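Local coordinates for cytochrome c-552/4 domain-containing protein (Ignicoccus hospitalis KIN4/I, PDB 4QO5) that binds eight c-type hemes and, as a membrane-associated multiheme cytochrome, probably takes part in electron transfer or related redox chemistry, at residues A[129-134]-A[168-174]; A[143-148]-A[162-167]; A[88-92]-A[207-211]. One frame throughout, in Å; residues are numbered along the deposited sequence.

From the N terminus the chain first passes residues 88-92, in the loop between helix 79-83 and strand 94-96, which meet residues 207-211, 115 positions farther on: contact 3 closes the widest loop. Within it, helix 129-134 packs on 168-174 in contact 1, and within that narrower loop helix 137-147 returns to 162-167 in contact 2. The three closures are therefore concentric, and none crosses another. Contacts 1 and 2 touch: Leu133 packs on Val143 and Cys167, and both contacts reach the same heme c. Contact 3 lies apart, its centre about 18 Å from that of contact 1, and ties two loops together.

Contact 1: residues A[129-134]-A[168-174]; sequences AYYNLM and LACHGTV. With HEC (heme c), chain E.
The proximal side of a c-type heme site is built here, with Leu133 of helix 129-134 lying over the imidazole of His171, the histidine of a CXXCH heme-attachment motif (Cys167 to His171). CD2 of Leu133 stands 3.7 Å from the His171 ring centroid and 11° off its normal, a CH-pi contact over the middle of the ring. With CG anti to the backbone N (chi1 -176°), the methyls of Leu133 divide between ring and heme: CD2 covers the imidazole, while CD1 comes within 3.4 Å of heme CHB. NE2 of His171 binds the heme iron at 2.2 Å. On the other side of the porphyrin, water 1 lies 2.5 Å from the iron, consistent with a distal position that a small ligand could occupy. Cys170 SG carries one thioether link to the heme, and Asn132 ND2 bonds a propionate of a neighbouring heme.

Farther from the iron, the Tyr130 ring is sandwiched. Val174 CG2 sits 3.6 Å from its centroid, 21° off the normal, and Met134 CB covers the opposite face; the hydroxyl bonds Glu159. Gly172, which breaks the helix with positive phi, puts its O at the ring edge, 3.3 Å from Tyr130 CD1, where this buried oxygen has no hydrogen-bond partner. Next to the Tyr130 ring, Met134 and Leu168 meet tip to tip, with Met134 CG 3.9 Å from Leu168 CD2.

Contact 2: residues A[143-148]-A[162-167]; sequences VNASTM and SQETSC. With HEC (heme c), chain E; NAG (2-acetamido-2-deoxy-beta-D-glucopyranose), chain K.
Thr147 and Gln163 form the tight, polar centre of this contact, their side chains crossing at about a right angle. Gln163 NE2 donates to Thr147 OG1 at 3.0 Å with an N-H...O angle of 149°, the hydroxyl lying close to the amide plane. Thr147 OG1 occupies the crowded position between its own N and carbonyl carbon (chi1 59°), which lets it donate in turn to Val143 O at 2.7 Å from above the carbonyl plane, while Ser146 N reaches that oxygen from the other face. Replacing Thr147 by a valine would probably leave the Gln163 amide without its hydroxyl mate and freer to turn. Ser162 OG adds a 2.7 Å bond to Thr147 O. Val143 spreads over two neighbours: CG1 presses on Gln163 CD at 3.5 Å, and CG2 faces heme CMB at 3.7 Å, near the thioether of Cys167.

The glycan side is looser. Met148, partly exposed, only grazes the other segment, its SD 3.5 Å from Gln163 NE2, and turns CE toward the sugar beside Asn144, where atoms come too close in the model and the amide's exact placing is doubtful.

Helix 137-147 thus lies against the weakly bonded helix 162-165, with short strands 149-151 and 154-156 in the connection; helix 129-134 packs on both through Leu133 and Met134, and a second subunit touches Ser146 and Thr165.

Contact 3: residues A[88-92]-A[207-211]; sequences EKHPD and NPDGS
His90 and Asp209 lie side by side and point the same way, the imidazole and carboxylate planes only 24° apart. Their nearest approach is His90 CE1 to Asp209 OD1 at 3.5 Å, a carbon-to-oxygen contact rather than a hydrogen bond. His90 NE2 bonds Asp109 OD1 and Asp209 OD1 bonds Thr106 OG1, bonds that probably hold the two groups in this alignment. His90 also stacks its ring on that of His102.

The carboxylate owes its setting to the turn that bears it. Asn207 to Gly210 make a type I beta turn, and Asp209 CG sits between its own backbone N and carbonyl carbon (chi1 66°), which turns OD2 toward Ser211. There OD2 accepts twice: from Ser211 OG at 2.7 Å, on the syn side and 17° out of the carboxylate plane, and from Ser211 N at 3.0 Å, from above that plane. The second bond defines an Asx turn. Asp209 CB meanwhile rests on Lys89 O at 3.3 Å.

Alongside, the Pro91 ring meets both the carbonyl and the ring of Pro208. Pro91 CG lies 3.3 Å from Pro208 O, while Pro91 CD and Pro208 CB make the apolar contact at 4.0 Å. Asp92 slants across the Pro208 ring, its OD1 4.0 Å from Pro208 CB, and its OD2 accepts from Ile104 N and is hydrogen-bonded to Tyr195 OH.

This is plain packing between loops, with no hydrogen bond passing directly from one segment to the other. One loop runs from helix 79-83 to strand 94-96, the other follows strand 188-196; helix 107-110 lies against Asp209 and Ser211, and Val177 of strand 176-185 touches both Asp92 and Pro208.

Contact 1: residues A[129-134]-A[168-174]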
loop_
_atom_site.group_PDB
_atom_site.type_symbol
_atom_site.label_atom_id
_atom_site.label_comp_id
_atom_site.label_asym_id
_atom_site.label_seq_id
_atom_site.Cartn_x
_atom_site.Cartn_y
_atom_site.Cartn_z
ATOM N N ALA A 129 22.581 1.337 -15.048
ATOM C CA ALA A 129 22.191 1.027 -13.672
ATOM C C ALA A 129 22.904 -0.182 -13.076
ATOM O O ALA A 129 23.185 -0.198 -11.883
ATOM C CB ALA A 129 20.654 0.857 -13.545
ATOM N N TYR A 130 23.196 -1.199 -13.885
ATOM C CA TYR A 130 23.946 -2.332 -13.352
ATOM C C TYR A 130 25.355 -1.904 -12.940
ATOM O O TYR A 130 25.806 -2.233 -11.846
ATOM C CB TYR A 130 24.008 -3.516 -14.338
ATOM C CG TYR A 130 24.926 -4.626 -13.864
ATOM C CD1 TYR A 130 24.444 -5.652 -13.052
ATOM C CD2 TYR A 130 26.280 -4.646 -14.220
ATOM C CE1 TYR A 130 25.278 -6.658 -12.614
ATOM C CE2 TYR A 130 27.128 -5.649 -13.775
ATOM C CZ TYR A 130 26.618 -6.656 -12.980
ATOM O OH TYR A 130 27.460 -7.653 -12.549
ATOM N N TYR A 131 26.052 -1.177 -13.814
ATOM C CA TYR A 131 27.399 -0.718 -13.500
ATOM C C TYR A 131 27.425 0.328 -12.387
ATOM O O TYR A 131 28.316 0.311 -11.524
ATOM C CB TYR A 131 28.116 -0.233 -14.767
ATOM C CG TYR A 131 28.252 -1.360 -15.754
ATOM C CD1 TYR A 131 29.214 -2.350 -15.572
ATOM C CD2 TYR A 131 27.389 -1.470 -16.834
ATOM C CE1 TYR A 131 29.333 -3.403 -16.464
ATOM C CE2 TYR A 131 27.496 -2.523 -17.728
ATOM C CZ TYR A 131 28.466 -3.482 -17.540
ATOM O OH TYR A 131 28.562 -4.524 -18.430
ATOM N N ASN A 132 26.440 1.216 -12.392
ATOM C CA ASN A 132 26.330 2.212 -11.316
ATOM C C ASN A 132 26.271 1.568 -9.943
ATOM O O ASN A 132 26.888 2.051 -8.991
ATOM C CB ASN A 132 25.133 3.138 -11.527
ATOM C CG ASN A 132 25.339 4.106 -12.683
ATOM O OD1 ASN A 132 26.465 4.339 -13.109
ATOM N ND2 ASN A 132 24.244 4.660 -13.203
ATOM N N LEU A 133 25.547 0.454 -9.854
ATOM C CA LEU A 133 25.406 -0.281 -8.611
ATOM C C LEU A 133 26.568 -1.234 -8.367
ATOM O O LEU A 133 27.231 -1.174 -7.331
ATOM C CB LEU A 133 24.093 -1.085 -8.617
ATOM C CG LEU A 133 23.800 -1.819 -7.316
ATOM C CD1 LEU A 133 23.737 -0.789 -6.206
ATOM C CD2 LEU A 133 22.494 -2.596 -7.414
ATOM N N MET A 134 26.822 -2.114 -9.328
ATOM C CA MET A 134 27.659 -3.280 -9.063
ATOM C C MET A 134 29.150 -3.031 -9.260
ATOM O O MET A 134 29.978 -3.695 -8.650
ATOM C CB MET A 134 27.174 -4.477 -9.885
ATOM C CG MET A 134 25.741 -4.881 -9.508
ATOM S SD MET A 134 25.629 -5.742 -7.917
ATOM C CE MET A 134 26.098 -7.411 -8.420
ATOM N N LEU A 168 19.034 -6.660 -8.295
ATOM C CA LEU A 168 19.174 -6.737 -9.747
ATOM C C LEU A 168 17.844 -6.856 -10.485
ATOM O O LEU A 168 17.784 -6.641 -11.692
ATOM C CB LEU A 168 20.148 -7.855 -10.143
ATOM C CG LEU A 168 21.477 -7.716 -9.402
ATOM C CD1 LEU A 168 22.451 -8.787 -9.867
ATOM C CD2 LEU A 168 22.090 -6.320 -9.618
ATOM N N ALA A 169 16.768 -7.184 -9.768
ATOM C CA ALA A 169 15.444 -7.196 -10.386
ATOM C C ALA A 169 15.054 -5.800 -10.901
ATOM O O ALA A 169 14.366 -5.659 -11.917
ATOM C CB ALA A 169 14.387 -7.705 -9.398
ATOM N N CYS A 170 15.467 -4.762 -10.189
ATOM C CA CYS A 170 15.160 -3.415 -10.649
ATOM C C CYS A 170 16.277 -2.789 -11.435
ATOM O O CYS A 170 16.018 -2.101 -12.416
ATOM C CB CYS A 170 14.859 -2.509 -9.479
ATOM S SG CYS A 170 13.419 -3.201 -8.636
ATOM N N HIS A 171 17.507 -3.004 -10.976
ATOM C CA HIS A 171 18.681 -2.402 -11.607
ATOM C C HIS A 171 19.115 -3.103 -12.902
ATOM O O HIS A 171 19.708 -2.472 -13.781
ATOM C CB HIS A 171 19.872 -2.379 -10.627
ATOM C CG HIS A 171 19.751 -1.338 -9.555
ATOM N ND1 HIS A 171 20.457 -0.151 -9.588
ATOM C CD2 HIS A 171 19.011 -1.307 -8.418
ATOM C CE1 HIS A 171 20.153 0.567 -8.523
ATOM N NE2 HIS A 171 19.284 -0.114 -7.798
ATOM N N GLY A 172 18.849 -4.402 -13.008
ATOM C CA GLY A 172 19.304 -5.164 -14.174
ATOM C C GLY A 172 20.366 -6.186 -13.832
ATOM O O GLY A 172 21.174 -5.973 -12.917
ATOM N N THR A 173 20.354 -7.307 -14.557
ATOM C CA THR A 173 21.368 -8.341 -14.422
ATOM C C THR A 173 22.296 -8.290 -15.629
ATOM O O THR A 173 22.054 -7.556 -16.584
ATOM C CB THR A 173 20.740 -9.755 -14.449
ATOM O OG1 THR A 173 19.874 -9.849 -15.597
ATOM C CG2 THR A 173 19.946 -10.038 -13.184
ATOM N N VAL A 174 23.349 -9.096 -15.586
ATOM C CA VAL A 174 24.148 -9.372 -16.783
ATOM C C VAL A 174 23.656 -10.706 -17.360
ATOM O O VAL A 174 23.672 -11.728 -16.681
ATOM C CB VAL A 174 25.639 -9.476 -16.452
ATOM C CG1 VAL A 174 26.429 -10.019 -17.658
ATOM C CG2 VAL A 174 26.170 -8.126 -16.031
HETATM FE FE HEC E . 18.421 0.600 -5.868
HETATM C CHA HEC E . 19.201 3.778 -7.054
HETATM C CHB HEC E . 21.403 0.576 -4.192
HETATM C CHC HEC E . 17.638 -2.455 -4.489
HETATM C CHD HEC E . 15.259 0.883 -7.072
HETATM N NA HEC E . 19.958 1.955 -5.636
HETATM C C1A HEC E . 20.151 3.147 -6.293
HETATM C C2A HEC E . 21.505 3.598 -6.038
HETATM C C3A HEC E . 22.081 2.700 -5.241
HETATM C C4A HEC E . 21.127 1.663 -4.971
HETATM C CMA HEC E . 23.503 2.695 -4.646
HETATM C CAA HEC E . 22.169 4.874 -6.605
HETATM C CBA HEC E . 23.036 4.377 -7.767
HETATM C CGA HEC E . 23.696 5.500 -8.536
HETATM O O1A HEC E . 24.947 5.618 -8.483
HETATM O O2A HEC E . 22.968 6.273 -9.201
HETATM N NB HEC E . 19.348 -0.661 -4.636
HETATM C C1B HEC E . 20.560 -0.488 -4.012
HETATM C C2B HEC E . 20.869 -1.649 -3.219
HETATM C C3B HEC E . 19.788 -2.439 -3.250
HETATM C C4B HEC E . 18.849 -1.873 -4.189
HETATM C CMB HEC E . 22.127 -1.754 -2.321
HETATM C CAB HEC E . 19.441 -3.765 -2.534
HETATM C CBB HEC E . 20.170 -4.151 -1.229
HETATM N NC HEC E . 16.799 -0.555 -5.722
HETATM C C1C HEC E . 16.666 -1.831 -5.221
HETATM C C2C HEC E . 15.442 -2.412 -5.735
HETATM C C3C HEC E . 14.789 -1.378 -6.284
HETATM C C4C HEC E . 15.644 -0.255 -6.395
HETATM C CMC HEC E . 14.897 -3.768 -5.213
HETATM C CAC HEC E . 13.424 -1.157 -6.913
HETATM C CBC HEC E . 12.305 -1.635 -5.939
HETATM N ND HEC E . 17.395 2.086 -6.908
HETATM C C1D HEC E . 16.067 1.982 -7.280
HETATM C C2D HEC E . 15.652 3.218 -7.888
HETATM C C3D HEC E . 16.871 4.129 -7.869
HETATM C C4D HEC E . 17.907 3.346 -7.245
HETATM C CMD HEC E . 14.262 3.546 -8.439
HETATM C CAD HEC E . 16.970 5.591 -8.368
HETATM C CBD HEC E . 16.287 6.460 -7.317
HETATM C CGD HEC E . 16.515 7.924 -7.583
HETATM O O1D HEC E . 15.751 8.744 -7.017
HETATM O O2D HEC E . 17.439 8.275 -8.349
HETATM O O HOH W 1 17.360 1.652 -3.843
#

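Contact 2: residues A[143-148]-A[162-167]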
loop_
_atom_site.group_PDB
_atom_site.type_symbol
_atom_site.label_atom_id
_atom_site.label_comp_id
_atom_site.label_asym_id
_atom_site.label_seq_id
_atom_site.Cartn_x
_atom_site.Cartn_y
_atom_site.Cartn_z
ATOM N N VAL A 143 25.301 -3.629 -1.357
ATOM C CA VAL A 143 24.625 -4.784 -1.948
ATOM C C VAL A 143 24.986 -6.031 -1.164
ATOM O O VAL A 143 24.118 -6.774 -0.696
ATOM C CB VAL A 143 25.023 -4.998 -3.430
ATOM C CG1 VAL A 143 24.570 -6.374 -3.911
ATOM C CG2 VAL A 143 24.446 -3.895 -4.316
ATOM N N ASN A 144 26.282 -6.241 -0.996
ATOM C CA ASN A 144 26.765 -7.393 -0.272
ATOM C C ASN A 144 26.325 -7.517 1.170
ATOM O O ASN A 144 25.958 -8.609 1.621
ATOM C CB ASN A 144 28.264 -7.389 -0.296
ATOM C CG ASN A 144 28.774 -8.144 -1.426
ATOM O OD1 ASN A 144 28.265 -8.026 -2.562
ATOM N ND2 ASN A 144 29.734 -9.014 -1.142
ATOM N N ALA A 145 26.397 -6.405 1.898
ATOM C CA ALA A 145 25.993 -6.399 3.305
ATOM C C ALA A 145 24.508 -6.701 3.449
ATOM O O ALA A 145 24.054 -7.177 4.499
ATOM C CB ALA A 145 26.327 -5.047 3.948
ATOM N N SER A 146 23.748 -6.431 2.391
ATOM C CA SER A 146 22.296 -6.530 2.467
ATOM C C SER A 146 21.757 -7.874 2.007
ATOM O O SER A 146 20.596 -8.173 2.233
ATOM C CB SER A 146 21.641 -5.422 1.639
ATOM O OG SER A 146 22.043 -4.140 2.081
ATOM N N THR A 147 22.590 -8.677 1.344
ATOM C CA THR A 147 22.096 -9.869 0.663
ATOM C C THR A 147 22.957 -11.103 0.875
ATOM O O THR A 147 22.735 -12.133 0.240
ATOM C CB THR A 147 22.021 -9.635 -0.852
ATOM O OG1 THR A 147 23.332 -9.308 -1.334
ATOM C CG2 THR A 147 21.060 -8.494 -1.176
ATOM N N MET A 148 23.946 -11.004 1.753
ATOM C CA MET A 148 24.837 -12.128 2.013
ATOM C C MET A 148 25.035 -12.269 3.506
ATOM O O MET A 148 24.956 -11.290 4.245
ATOM C CB MET A 148 26.192 -11.924 1.312
ATOM C CG MET A 148 26.077 -11.793 -0.205
ATOM S SD MET A 148 27.611 -11.293 -1.030
ATOM C CE MET A 148 28.518 -12.830 -1.035
ATOM N N SER A 162 20.535 -14.439 -4.258
ATOM C CA SER A 162 19.885 -13.389 -3.456
ATOM C C SER A 162 19.876 -12.021 -4.129
ATOM O O SER A 162 18.903 -11.270 -4.007
ATOM C CB SER A 162 20.522 -13.290 -2.071
ATOM O OG SER A 162 21.886 -12.924 -2.175
ATOM N N GLN A 163 20.938 -11.698 -4.867
ATOM C CA GLN A 163 21.021 -10.381 -5.465
ATOM C C GLN A 163 20.162 -10.323 -6.724
ATOM O O GLN A 163 19.639 -9.273 -7.084
ATOM C CB GLN A 163 22.485 -9.994 -5.715
ATOM C CG GLN A 163 23.237 -9.848 -4.396
ATOM C CD GLN A 163 24.739 -9.791 -4.530
ATOM O OE1 GLN A 163 25.286 -9.721 -5.636
ATOM N NE2 GLN A 163 25.426 -9.823 -3.392
ATOM N N GLU A 164 19.999 -11.466 -7.377
ATOM C CA GLU A 164 19.211 -11.518 -8.607
ATOM C C GLU A 164 17.726 -11.313 -8.349
ATOM O O GLU A 164 17.012 -10.706 -9.161
ATOM C CB GLU A 164 19.460 -12.839 -9.359
ATOM C CG GLU A 164 18.627 -12.951 -10.622
ATOM C CD GLU A 164 19.151 -14.007 -11.575
ATOM O OE1 GLU A 164 18.323 -14.789 -12.080
ATOM O OE2 GLU A 164 20.378 -14.048 -11.823
ATOM N N THR A 165 17.256 -11.808 -7.208
ATOM C CA THR A 165 15.852 -11.679 -6.863
ATOM C C THR A 165 15.580 -10.356 -6.153
ATOM O O THR A 165 14.414 -9.990 -5.969
ATOM C CB THR A 165 15.374 -12.851 -5.993
ATOM O OG1 THR A 165 13.949 -12.933 -6.062
ATOM C CG2 THR A 165 15.810 -12.674 -4.540
ATOM N N SER A 166 16.648 -9.654 -5.762
ATOM C CA SER A 166 16.501 -8.367 -5.060
ATOM C C SER A 166 16.992 -7.166 -5.874
ATOM O O SER A 166 16.306 -6.743 -6.806
ATOM C CB SER A 166 17.131 -8.406 -3.656
ATOM O OG SER A 166 18.490 -8.769 -3.668
ATOM N N CYS A 167 18.172 -6.647 -5.559
ATOM C CA CYS A 167 18.655 -5.417 -6.226
ATOM C C CYS A 167 18.603 -5.523 -7.741
ATOM O O CYS A 167 18.193 -4.581 -8.410
ATOM C CB CYS A 167 20.088 -5.067 -5.866
ATOM S SG CYS A 167 20.666 -5.469 -4.240
HETATM FE FE HEC E . 18.421 0.600 -5.868
HETATM C CHA HEC E . 19.201 3.778 -7.054
HETATM C CHB HEC E . 21.403 0.576 -4.192
HETATM C CHC HEC E . 17.638 -2.455 -4.489
HETATM C CHD HEC E . 15.259 0.883 -7.072
HETATM N NA HEC E . 19.958 1.955 -5.636
HETATM C C1A HEC E . 20.151 3.147 -6.293
HETATM C C2A HEC E . 21.505 3.598 -6.038
HETATM C C3A HEC E . 22.081 2.700 -5.241
HETATM C C4A HEC E . 21.127 1.663 -4.971
HETATM C CMA HEC E . 23.503 2.695 -4.646
HETATM C CAA HEC E . 22.169 4.874 -6.605
HETATM C CBA HEC E . 23.036 4.377 -7.767
HETATM C CGA HEC E . 23.696 5.500 -8.536
HETATM O O1A HEC E . 24.947 5.618 -8.483
HETATM O O2A HEC E . 22.968 6.273 -9.201
HETATM N NB HEC E . 19.348 -0.661 -4.636
HETATM C C1B HEC E . 20.560 -0.488 -4.012
HETATM C C2B HEC E . 20.869 -1.649 -3.219
HETATM C C3B HEC E . 19.788 -2.439 -3.250
HETATM C C4B HEC E . 18.849 -1.873 -4.189
HETATM C CMB HEC E . 22.127 -1.754 -2.321
HETATM C CAB HEC E . 19.441 -3.765 -2.534
HETATM C CBB HEC E . 20.170 -4.151 -1.229
HETATM N NC HEC E . 16.799 -0.555 -5.722
HETATM C C1C HEC E . 16.666 -1.831 -5.221
HETATM C C2C HEC E . 15.442 -2.412 -5.735
HETATM C C3C HEC E . 14.789 -1.378 -6.284
HETATM C C4C HEC E . 15.644 -0.255 -6.395
HETATM C CMC HEC E . 14.897 -3.768 -5.213
HETATM C CAC HEC E . 13.424 -1.157 -6.913
HETATM C CBC HEC E . 12.305 -1.635 -5.939
HETATM N ND HEC E . 17.395 2.086 -6.908
HETATM C C1D HEC E . 16.067 1.982 -7.280
HETATM C C2D HEC E . 15.652 3.218 -7.888
HETATM C C3D HEC E . 16.871 4.129 -7.869
HETATM C C4D HEC E . 17.907 3.346 -7.245
HETATM C CMD HEC E . 14.262 3.546 -8.439
HETATM C CAD HEC E . 16.970 5.591 -8.368
HETATM C CBD HEC E . 16.287 6.460 -7.317
HETATM C CGD HEC E . 16.515 7.924 -7.583
HETATM O O1D HEC E . 15.751 8.744 -7.017
HETATM O O2D HEC E . 17.439 8.275 -8.349
HETATM C C1 NAG K . 30.922 -8.412 -3.629
HETATM C C2 NAG K . 32.311 -8.054 -3.232
HETATM C C3 NAG K . 33.278 -8.814 -4.125
HETATM C C4 NAG K . 32.995 -10.320 -4.027
HETATM C C5 NAG K . 31.500 -10.624 -4.204
HETATM C C6 NAG K . 31.139 -12.061 -3.898
HETATM C C7 NAG K . 32.582 -5.803 -2.256
HETATM C C8 NAG K . 32.820 -4.350 -2.551
HETATM N N2 NAG K . 32.531 -6.614 -3.319
HETATM O O3 NAG K . 34.614 -8.503 -3.755
HETATM O O4 NAG K . 33.691 -11.026 -5.041
HETATM O O5 NAG K . 30.696 -9.796 -3.351
HETATM O O6 NAG K . 31.815 -12.549 -2.748
HETATM O O7 NAG K . 32.456 -6.214 -1.103
HETATM O O HOH W 1 17.360 1.652 -3.843
#

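Contact 3: residues A[88-92]-A[207-211]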
loop_
_atom_site.group_PDB
_atom_site.type_symbol
_atom_site.label_atom_id
_atom_site.label_comp_id
_atom_site.label_asym_id
_atom_site.label_seq_id
_atom_site.Cartn_x
_atom_site.Cartn_y
_atom_site.Cartn_z
ATOM N N GLU A 88 23.317 -12.240 -36.704
ATOM C CA GLU A 88 24.753 -12.367 -36.475
ATOM C C GLU A 88 25.247 -11.572 -35.259
ATOM O O GLU A 88 26.314 -11.861 -34.719
ATOM C CB GLU A 88 25.526 -11.952 -37.737
ATOM C CG GLU A 88 25.556 -10.437 -38.015
ATOM C CD GLU A 88 24.218 -9.864 -38.501
ATOM O OE1 GLU A 88 23.289 -10.644 -38.794
ATOM O OE2 GLU A 88 24.094 -8.623 -38.586
ATOM N N LYS A 89 24.472 -10.578 -34.826
ATOM C CA LYS A 89 24.842 -9.763 -33.670
ATOM C C LYS A 89 24.343 -10.318 -32.334
ATOM O O LYS A 89 24.677 -9.789 -31.273
ATOM C CB LYS A 89 24.307 -8.337 -33.836
ATOM C CG LYS A 89 24.807 -7.630 -35.084
ATOM C CD LYS A 89 24.204 -6.235 -35.190
ATOM C CE LYS A 89 24.711 -5.493 -36.427
ATOM N NZ LYS A 89 24.006 -4.186 -36.610
ATOM N N HIS A 90 23.535 -11.370 -32.380
ATOM C CA HIS A 90 22.962 -11.911 -31.156
ATOM C C HIS A 90 23.475 -13.319 -30.887
ATOM O O HIS A 90 23.191 -14.226 -31.653
ATOM C CB HIS A 90 21.440 -11.925 -31.252
ATOM C CG HIS A 90 20.827 -10.561 -31.341
ATOM N ND1 HIS A 90 20.498 -9.820 -30.228
ATOM C CD2 HIS A 90 20.480 -9.807 -32.413
ATOM C CE1 HIS A 90 19.963 -8.672 -30.608
ATOM N NE2 HIS A 90 19.939 -8.641 -31.928
ATOM N N PRO A 91 24.235 -13.493 -29.793
ATOM C CA PRO A 91 24.755 -14.790 -29.341
ATOM C C PRO A 91 23.640 -15.778 -28.987
ATOM O O PRO A 91 23.898 -16.983 -28.963
ATOM C CB PRO A 91 25.544 -14.429 -28.080
ATOM C CG PRO A 91 25.936 -12.991 -28.284
ATOM C CD PRO A 91 24.751 -12.380 -28.975
ATOM N N ASP A 92 22.441 -15.279 -28.700
ATOM C CA ASP A 92 21.308 -16.162 -28.414
ATOM C C ASP A 92 20.487 -16.467 -29.667
ATOM O O ASP A 92 19.355 -16.948 -29.577
ATOM C CB ASP A 92 20.427 -15.640 -27.261
ATOM C CG ASP A 92 19.905 -14.226 -27.485
ATOM O OD1 ASP A 92 20.522 -13.458 -28.255
ATOM O OD2 ASP A 92 18.874 -13.872 -26.850
ATOM N N ASN A 207 22.621 -6.881 -22.027
ATOM C CA ASN A 207 22.094 -7.849 -22.974
ATOM C C ASN A 207 23.184 -8.685 -23.631
ATOM O O ASN A 207 24.359 -8.316 -23.583
ATOM C CB ASN A 207 21.272 -7.104 -24.024
ATOM C CG ASN A 207 20.062 -6.444 -23.421
ATOM O OD1 ASN A 207 19.140 -7.122 -22.971
ATOM N ND2 ASN A 207 20.065 -5.126 -23.385
ATOM N N PRO A 208 22.797 -9.820 -24.235
ATOM C CA PRO A 208 23.785 -10.677 -24.901
ATOM C C PRO A 208 24.561 -9.988 -26.034
ATOM O O PRO A 208 25.694 -10.385 -26.302
ATOM C CB PRO A 208 22.933 -11.824 -25.462
ATOM C CG PRO A 208 21.723 -11.878 -24.595
ATOM C CD PRO A 208 21.453 -10.434 -24.203
ATOM N N ASP A 209 23.966 -8.995 -26.690
ATOM C CA ASP A 209 24.642 -8.265 -27.772
ATOM C C ASP A 209 25.458 -7.088 -27.239
ATOM O O ASP A 209 26.025 -6.308 -28.010
ATOM C CB ASP A 209 23.634 -7.787 -28.836
ATOM C CG ASP A 209 22.661 -6.728 -28.301
ATOM O OD1 ASP A 209 21.871 -6.179 -29.106
ATOM O OD2 ASP A 209 22.681 -6.445 -27.087
ATOM N N GLY A 210 25.503 -6.956 -25.919
ATOM C CA GLY A 210 26.293 -5.916 -25.290
ATOM C C GLY A 210 25.580 -4.587 -25.103
ATOM O O GLY A 210 26.091 -3.704 -24.411
ATOM N N SER A 211 24.412 -4.421 -25.718
ATOM C CA SER A 211 23.651 -3.203 -25.487
ATOM C C SER A 211 23.130 -3.201 -24.054
ATOM O O SER A 211 23.045 -4.253 -23.407
ATOM C CB SER A 211 22.496 -3.046 -26.488
ATOM O OG SER A 211 21.540 -4.086 -26.362
#